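Local coordinates for protein lipase, class 3 (Penicillium roqueforti FM164, PDB 6L7N) that probably hydrolyses the ester bonds of acylglycerols as a fungal class 3 lipase of the alpha/beta-hydrolase fold, at residues S7-N10 against Q11-W15; A70-H73 against A74-A77. One frame throughout, in Å; residues are numbered along the deposited sequence.

Contact 1: S7-N10 against Q11-W15; sequences SELN and QFDFW
Gln-11 folds back along one turn of helix toward Ser-7, the first of several i to i+4 pairs through which 7-10 meets 11-15. Its CG stands anti to its own carbonyl carbon (chi1 -70°), which sends the extended chain toward the start of the helix. There NE2 makes two weak hydrogen bonds, one to Ser-7 O at 3.2 Å and a strongly bent one to Ser-7 OG (angle at the hydrogen 120°). Ser-7 O thus takes a firm bond from Gln-11 N (3.0 Å) and a weak one from the side chain of the same residue.

Phe-12 lies over the next carbonyl: Glu-8 O sits 3.0 Å above one face of the ring plane, displaced toward the rim, while it accepts the bond from Phe-12 N. The outer ring atoms CE2 and CZ lie against Glu-8 CB (CE2 at 3.9 Å), and the carboxylate of Glu-8 turns off to Ser-5, which OE1 reaches by a hydrogen bond. On another side of the helix, the flat carboxylate of Asp-13 is laid over a carbonyl oxygen: Leu-9 O stands almost straight above its face, 2.9 Å from Asp-13 CG. The leucine branch meets the carboxylate oxygens, OD1 being 3.4 Å from Leu-9 CD1. Leu-9 O receives Asp-13 N in a nearly straight bond of 172°. Asp-13 OD1 (3.0 Å) and OD2 also stand close to Leu-9 O, acceptor against acceptor, and make no hydrogen bond with it; the closeness is probably mildly unfavourable.

This is the opening part of helix 6-22, lying against the central sheet. The ring of Phe-12 meets Phe-196 and Tyr-220 edge-to-face, Phe-265 touches both Leu-9 and Asp-13, and Trp-15 stacks with Tyr-171 and packs on strands 77-83 and 140-146.

Contact 2: A70-H73 against A74-A77; sequences AVDH and ANEA
A beta hairpin whose four-residue loop, 73-76, ends in a G1 beta bulge joins Asp-72 to Ala-77: Glu-76 and Ala-77 together face the single residue Asp-72. The hydrogen-bonded pair is made by Asp-72 N to Ala-77 O at 2.8 Å and Ala-77 N to Asp-72 O at 3.0 Å. Glu-76, first residue of the bulge, has the left-handed helical conformation usual there.

The Asp-72 carboxylate, on the same sheet face as Ala-77, braces the loop. With CG anti to the backbone N (chi1 176°), it reaches forward to Asn-75 and binds it at two points. Asn-75 N approaches OD1 from well above the carboxylate plane, at 2.8 Å. Asn-75 ND2 meets OD2 on its syn side through an almost straight bond of 174°, although carboxylate and amide planes stand 78° apart. OD2 has a second partner in Tyr-18, so both turn and helix 6-22 fix the rotation of this buried acid. His-73 ND1 bonds Tyr-139.

The turn links strands 66-72 and 77-83 of the mixed sheet; from helix 6-22, Phe-14 packs on Asp-72 and Asn-75, and Trp-15 on Ala-77, while Ala-49 of helix 44-49 touches Asp-72 and Ala-74.

In the fold
In both contacts a polar side chain bonds to residues three or four away, backward from Gln-11 and forward from Asp-72. Contact 1 is a surface feature of helix 6-22, with weak amide bonds at its start and Phe-12 as its buried member; contact 2 is partly buried and rests on the backbone pair of Asp-72 and Ala-77 as well as on a carboxylate that ties a strand end to the turn after it. The two meet directly, their centres about 15 Å apart: Phe-14 CZ comes within 3.2 Å of Asn-75 ND2, and Trp-15 CH2 packs on Ala-77 CB at 3.8 Å. Helix 6-22 thus lies on the hairpin through these two rings, with Tyr-18 bonded to Asp-72.

Contact 1: S7-N10 against Q11-W15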
ATOM      1  N   SER A   7       0.771  20.280   4.845  1.00 20.40           N
ATOM      2  CA  SER A   7       1.228  19.788   3.543  1.00 24.82           C
ATOM      3  C   SER A   7       1.352  18.268   3.532  1.00 23.09           C
ATOM      4  O   SER A   7       0.912  17.595   2.584  1.00 19.18           O
ATOM      5  CB  SER A   7       2.570  20.421   3.194  1.00 22.35           C
ATOM      6  OG  SER A   7       3.183  19.738   2.118  1.00 29.01           O
ATOM      7  N   GLU A   8       1.989  17.715   4.564  1.00 16.29           N
ATOM      8  CA  GLU A   8       2.085  16.263   4.693  1.00 20.11           C
ATOM      9  C   GLU A   8       0.701  15.629   4.739  1.00 17.37           C
ATOM     10  O   GLU A   8       0.449  14.612   4.080  1.00 20.41           O
ATOM     11  CB  GLU A   8       2.888  15.905   5.944  1.00 18.58           C
ATOM     12  CG  GLU A   8       4.376  16.156   5.791  1.00 18.68           C
ATOM     13  CD  GLU A   8       5.106  16.175   7.115  1.00 22.86           C
ATOM     14  OE1 GLU A   8       4.762  17.011   7.976  1.00 24.57           O
ATOM     15  OE2 GLU A   8       6.027  15.354   7.286  1.00 25.83           O
ATOM     16  N   LEU A   9      -0.207  16.218   5.519  1.00 12.41           N
ATOM     17  CA  LEU A   9      -1.567  15.693   5.605  1.00 21.22           C
ATOM     18  C   LEU A   9      -2.257  15.715   4.247  1.00 20.23           C
ATOM     19  O   LEU A   9      -2.955  14.763   3.881  1.00 15.81           O
ATOM     20  CB  LEU A   9      -2.370  16.494   6.631  1.00 16.97           C
ATOM     21  CG  LEU A   9      -3.835  16.088   6.773  1.00 20.60           C
ATOM     22  CD1 LEU A   9      -3.948  14.687   7.365  1.00 26.45           C
ATOM     23  CD2 LEU A   9      -4.606  17.101   7.605  1.00 24.26           C
ATOM     24  N   ASN A  10      -2.087  16.798   3.488  1.00 17.26           N
ATOM     25  CA  ASN A  10      -2.683  16.870   2.158  1.00 19.44           C
ATOM     26  C   ASN A  10      -2.165  15.744   1.271  1.00 17.17           C
ATOM     27  O   ASN A  10      -2.944  15.063   0.584  1.00 17.53           O
ATOM     28  CB  ASN A  10      -2.388  18.234   1.528  1.00 22.65           C
ATOM     29  CG  ASN A  10      -3.067  19.381   2.257  1.00 28.99           C
ATOM     30  OD1 ASN A  10      -3.983  19.179   3.055  1.00 29.88           O
ATOM     31  ND2 ASN A  10      -2.611  20.603   1.984  1.00 29.66           N
ATOM     32  N   GLN A  11      -0.846  15.517   1.289  1.00 16.72           N
ATOM     33  CA  GLN A  11      -0.290  14.406   0.515  1.00 18.10           C
ATOM     34  C   GLN A  11      -0.870  13.063   0.958  1.00 12.10           C
ATOM     35  O   GLN A  11      -1.219  12.214   0.119  1.00 11.28           O
ATOM     36  CB  GLN A  11       1.233  14.402   0.628  1.00 20.12           C
ATOM     37  CG  GLN A  11       1.862  15.561  -0.100  1.00 20.03           C
ATOM     38  CD  GLN A  11       3.326  15.731   0.200  1.00 35.70           C
ATOM     39  OE1 GLN A  11       4.178  15.085  -0.415  1.00 39.24           O
ATOM     40  NE2 GLN A  11       3.636  16.603   1.161  1.00 35.16           N
ATOM     41  N   PHE A  12      -0.984  12.858   2.276  1.00 12.93           N
ATOM     42  CA  PHE A  12      -1.439  11.565   2.780  1.00 11.42           C
ATOM     43  C   PHE A  12      -2.903  11.323   2.416  1.00  9.89           C
ATOM     44  O   PHE A  12      -3.271  10.209   2.015  1.00 12.40           O
ATOM     45  CB  PHE A  12      -1.235  11.483   4.297  1.00  9.51           C
ATOM     46  CG  PHE A  12       0.200  11.681   4.748  1.00  7.78           C
ATOM     47  CD1 PHE A  12       1.268  11.478   3.873  1.00  9.90           C
ATOM     48  CD2 PHE A  12       0.473  12.069   6.048  1.00 10.87           C
ATOM     49  CE1 PHE A  12       2.584  11.664   4.294  1.00 11.44           C
ATOM     50  CE2 PHE A  12       1.800  12.250   6.482  1.00  8.36           C
ATOM     51  CZ  PHE A  12       2.845  12.048   5.603  1.00 10.10           C
ATOM     52  N   ASP A  13      -3.752  12.357   2.536  1.00 12.80           N
ATOM     53  CA  ASP A  13      -5.146  12.254   2.096  1.00 15.66           C
ATOM     54  C   ASP A  13      -5.262  12.049   0.602  1.00 12.93           C
ATOM     55  O   ASP A  13      -6.319  11.606   0.138  1.00 13.87           O
ATOM     56  CB  ASP A  13      -5.983  13.505   2.396  1.00 21.37           C
ATOM     57  CG  ASP A  13      -5.799  14.023   3.774  1.00 31.07           C
ATOM     58  OD1 ASP A  13      -5.457  13.228   4.665  1.00 37.00           O
ATOM     59  OD2 ASP A  13      -6.070  15.228   3.985  1.00 29.89           O
ATOM     60  N   PHE A  14      -4.247  12.448  -0.165  1.00 10.95           N
ATOM     61  CA  PHE A  14      -4.359  12.355  -1.615  1.00 13.35           C
ATOM     62  C   PHE A  14      -4.019  10.957  -2.120  1.00 13.09           C
ATOM     63  O   PHE A  14      -4.806  10.341  -2.848  1.00  9.42           O
ATOM     64  CB  PHE A  14      -3.452  13.394  -2.275  1.00 14.92           C
ATOM     65  CG  PHE A  14      -3.336  13.240  -3.767  1.00 12.76           C
ATOM     66  CD1 PHE A  14      -4.428  13.463  -4.587  1.00 14.19           C
ATOM     67  CD2 PHE A  14      -2.138  12.875  -4.348  1.00 11.65           C
ATOM     68  CE1 PHE A  14      -4.320  13.323  -5.958  1.00 16.11           C
ATOM     69  CE2 PHE A  14      -2.029  12.729  -5.716  1.00  8.72           C
ATOM     70  CZ  PHE A  14      -3.123  12.957  -6.522  1.00 11.78           C
ATOM     71  N   TRP A  15      -2.846  10.437  -1.744  1.00 11.90           N
ATOM     72  CA  TRP A  15      -2.390   9.202  -2.391  1.00 11.22           C
ATOM     73  C   TRP A  15      -3.271   8.012  -2.026  1.00  8.36           C
ATOM     74  O   TRP A  15      -3.376   7.051  -2.802  1.00  7.76           O
ATOM     75  CB  TRP A  15      -0.924   8.927  -2.055  1.00  9.55           C
ATOM     76  CG  TRP A  15      -0.022   9.953  -2.654  1.00  7.56           C
ATOM     77  CD1 TRP A  15       0.664  10.930  -1.991  1.00 11.73           C
ATOM     78  CD2 TRP A  15       0.280  10.127  -4.050  1.00  7.62           C
ATOM     79  NE1 TRP A  15       1.378  11.698  -2.884  1.00 13.22           N
ATOM     80  CE2 TRP A  15       1.156  11.228  -4.153  1.00 11.40           C
ATOM     81  CE3 TRP A  15      -0.103   9.458  -5.216  1.00 10.53           C
ATOM     82  CZ2 TRP A  15       1.660  11.675  -5.384  1.00  9.63           C
ATOM     83  CZ3 TRP A  15       0.395   9.907  -6.440  1.00 10.35           C
ATOM     84  CH2 TRP A  15       1.268  10.999  -6.509  1.00 10.96           C
TER

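Contact 2: A70-H73 against A74-A77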
ATOM      1  N   ALA A  70      -1.034   4.157 -13.795  1.00  7.93           N
ATOM      2  CA  ALA A  70      -1.659   5.366 -14.321  1.00 11.29           C
ATOM      3  C   ALA A  70      -0.644   6.498 -14.338  1.00 13.28           C
ATOM      4  O   ALA A  70       0.403   6.424 -13.693  1.00 12.32           O
ATOM      5  CB  ALA A  70      -2.873   5.791 -13.492  1.00  8.05           C
ATOM      6  N   VAL A  71      -0.947   7.552 -15.088  1.00 10.74           N
ATOM      7  CA  VAL A  71      -0.088   8.728 -15.145  1.00 10.89           C
ATOM      8  C   VAL A  71      -0.886   9.941 -14.700  1.00 13.31           C
ATOM      9  O   VAL A  71      -2.009  10.164 -15.171  1.00 13.77           O
ATOM     10  CB  VAL A  71       0.521   8.950 -16.544  1.00 16.15           C
ATOM     11  CG1 VAL A  71       1.025  10.380 -16.640  1.00 17.54           C
ATOM     12  CG2 VAL A  71       1.712   7.983 -16.784  1.00 21.19           C
ATOM     13  N   ASP A  72      -0.289  10.721 -13.803  1.00 11.99           N
ATOM     14  CA  ASP A  72      -0.863  11.901 -13.175  1.00 16.89           C
ATOM     15  C   ASP A  72      -0.008  13.078 -13.637  1.00 17.03           C
ATOM     16  O   ASP A  72       1.102  13.285 -13.132  1.00 13.55           O
ATOM     17  CB  ASP A  72      -0.849  11.716 -11.660  1.00 14.24           C
ATOM     18  CG  ASP A  72      -1.340  12.920 -10.903  1.00 19.07           C
ATOM     19  OD1 ASP A  72      -1.441  14.037 -11.475  1.00 18.45           O
ATOM     20  OD2 ASP A  72      -1.629  12.726  -9.706  1.00 12.34           O
ATOM     21  N   HIS A  73      -0.512  13.817 -14.629  1.00 19.77           N
ATOM     22  CA  HIS A  73       0.191  14.983 -15.148  1.00 17.56           C
ATOM     23  C   HIS A  73       0.099  16.187 -14.225  1.00 21.31           C
ATOM     24  O   HIS A  73       0.934  17.095 -14.321  1.00 23.84           O
ATOM     25  CB  HIS A  73      -0.365  15.348 -16.528  1.00 20.40           C
ATOM     26  CG  HIS A  73      -0.131  14.296 -17.562  1.00 17.77           C
ATOM     27  ND1 HIS A  73       1.127  13.977 -18.020  1.00 19.65           N
ATOM     28  CD2 HIS A  73      -0.989  13.478 -18.215  1.00 22.34           C
ATOM     29  CE1 HIS A  73       1.036  13.015 -18.919  1.00 20.08           C
ATOM     30  NE2 HIS A  73      -0.238  12.690 -19.053  1.00 23.02           N
ATOM     31  N   ALA A  74      -0.902  16.231 -13.352  1.00 16.79           N
ATOM     32  CA  ALA A  74      -0.975  17.325 -12.392  1.00 21.59           C
ATOM     33  C   ALA A  74       0.156  17.238 -11.377  1.00 26.17           C
ATOM     34  O   ALA A  74       0.799  18.250 -11.068  1.00 27.15           O
ATOM     35  CB  ALA A  74      -2.336  17.324 -11.695  1.00 20.72           C
ATOM     36  N   ASN A  75       0.434  16.040 -10.865  1.00 17.76           N
ATOM     37  CA  ASN A  75       1.454  15.858  -9.839  1.00 19.60           C
ATOM     38  C   ASN A  75       2.734  15.231 -10.382  1.00 16.28           C
ATOM     39  O   ASN A  75       3.623  14.889  -9.596  1.00 15.02           O
ATOM     40  CB  ASN A  75       0.888  15.029  -8.682  1.00 20.61           C
ATOM     41  CG  ASN A  75      -0.312  15.701  -8.021  1.00 25.93           C
ATOM     42  OD1 ASN A  75      -0.166  16.712  -7.333  1.00 23.02           O
ATOM     43  ND2 ASN A  75      -1.502  15.149  -8.240  1.00 20.71           N
ATOM     44  N   GLU A  76       2.855  15.097 -11.703  1.00 15.82           N
ATOM     45  CA  GLU A  76       4.056  14.581 -12.360  1.00 11.81           C
ATOM     46  C   GLU A  76       4.473  13.237 -11.761  1.00 15.96           C
ATOM     47  O   GLU A  76       5.585  13.058 -11.262  1.00 10.40           O
ATOM     48  CB  GLU A  76       5.205  15.600 -12.292  1.00 19.30           C
ATOM     49  CG  GLU A  76       4.994  16.828 -13.198  1.00 13.94           C
ATOM     50  CD  GLU A  76       6.301  17.506 -13.628  1.00 38.17           C
ATOM     51  OE1 GLU A  76       7.263  16.802 -14.008  1.00 34.64           O
ATOM     52  OE2 GLU A  76       6.367  18.755 -13.607  1.00 40.27           O
ATOM     53  N   ALA A  77       3.549  12.284 -11.802  1.00 12.22           N
ATOM     54  CA  ALA A  77       3.830  10.985 -11.207  1.00  8.71           C
ATOM     55  C   ALA A  77       3.262   9.858 -12.052  1.00 14.32           C
ATOM     56  O   ALA A  77       2.158   9.964 -12.591  1.00 13.23           O
ATOM     57  CB  ALA A  77       3.264  10.887  -9.784  1.00 12.09           C
TER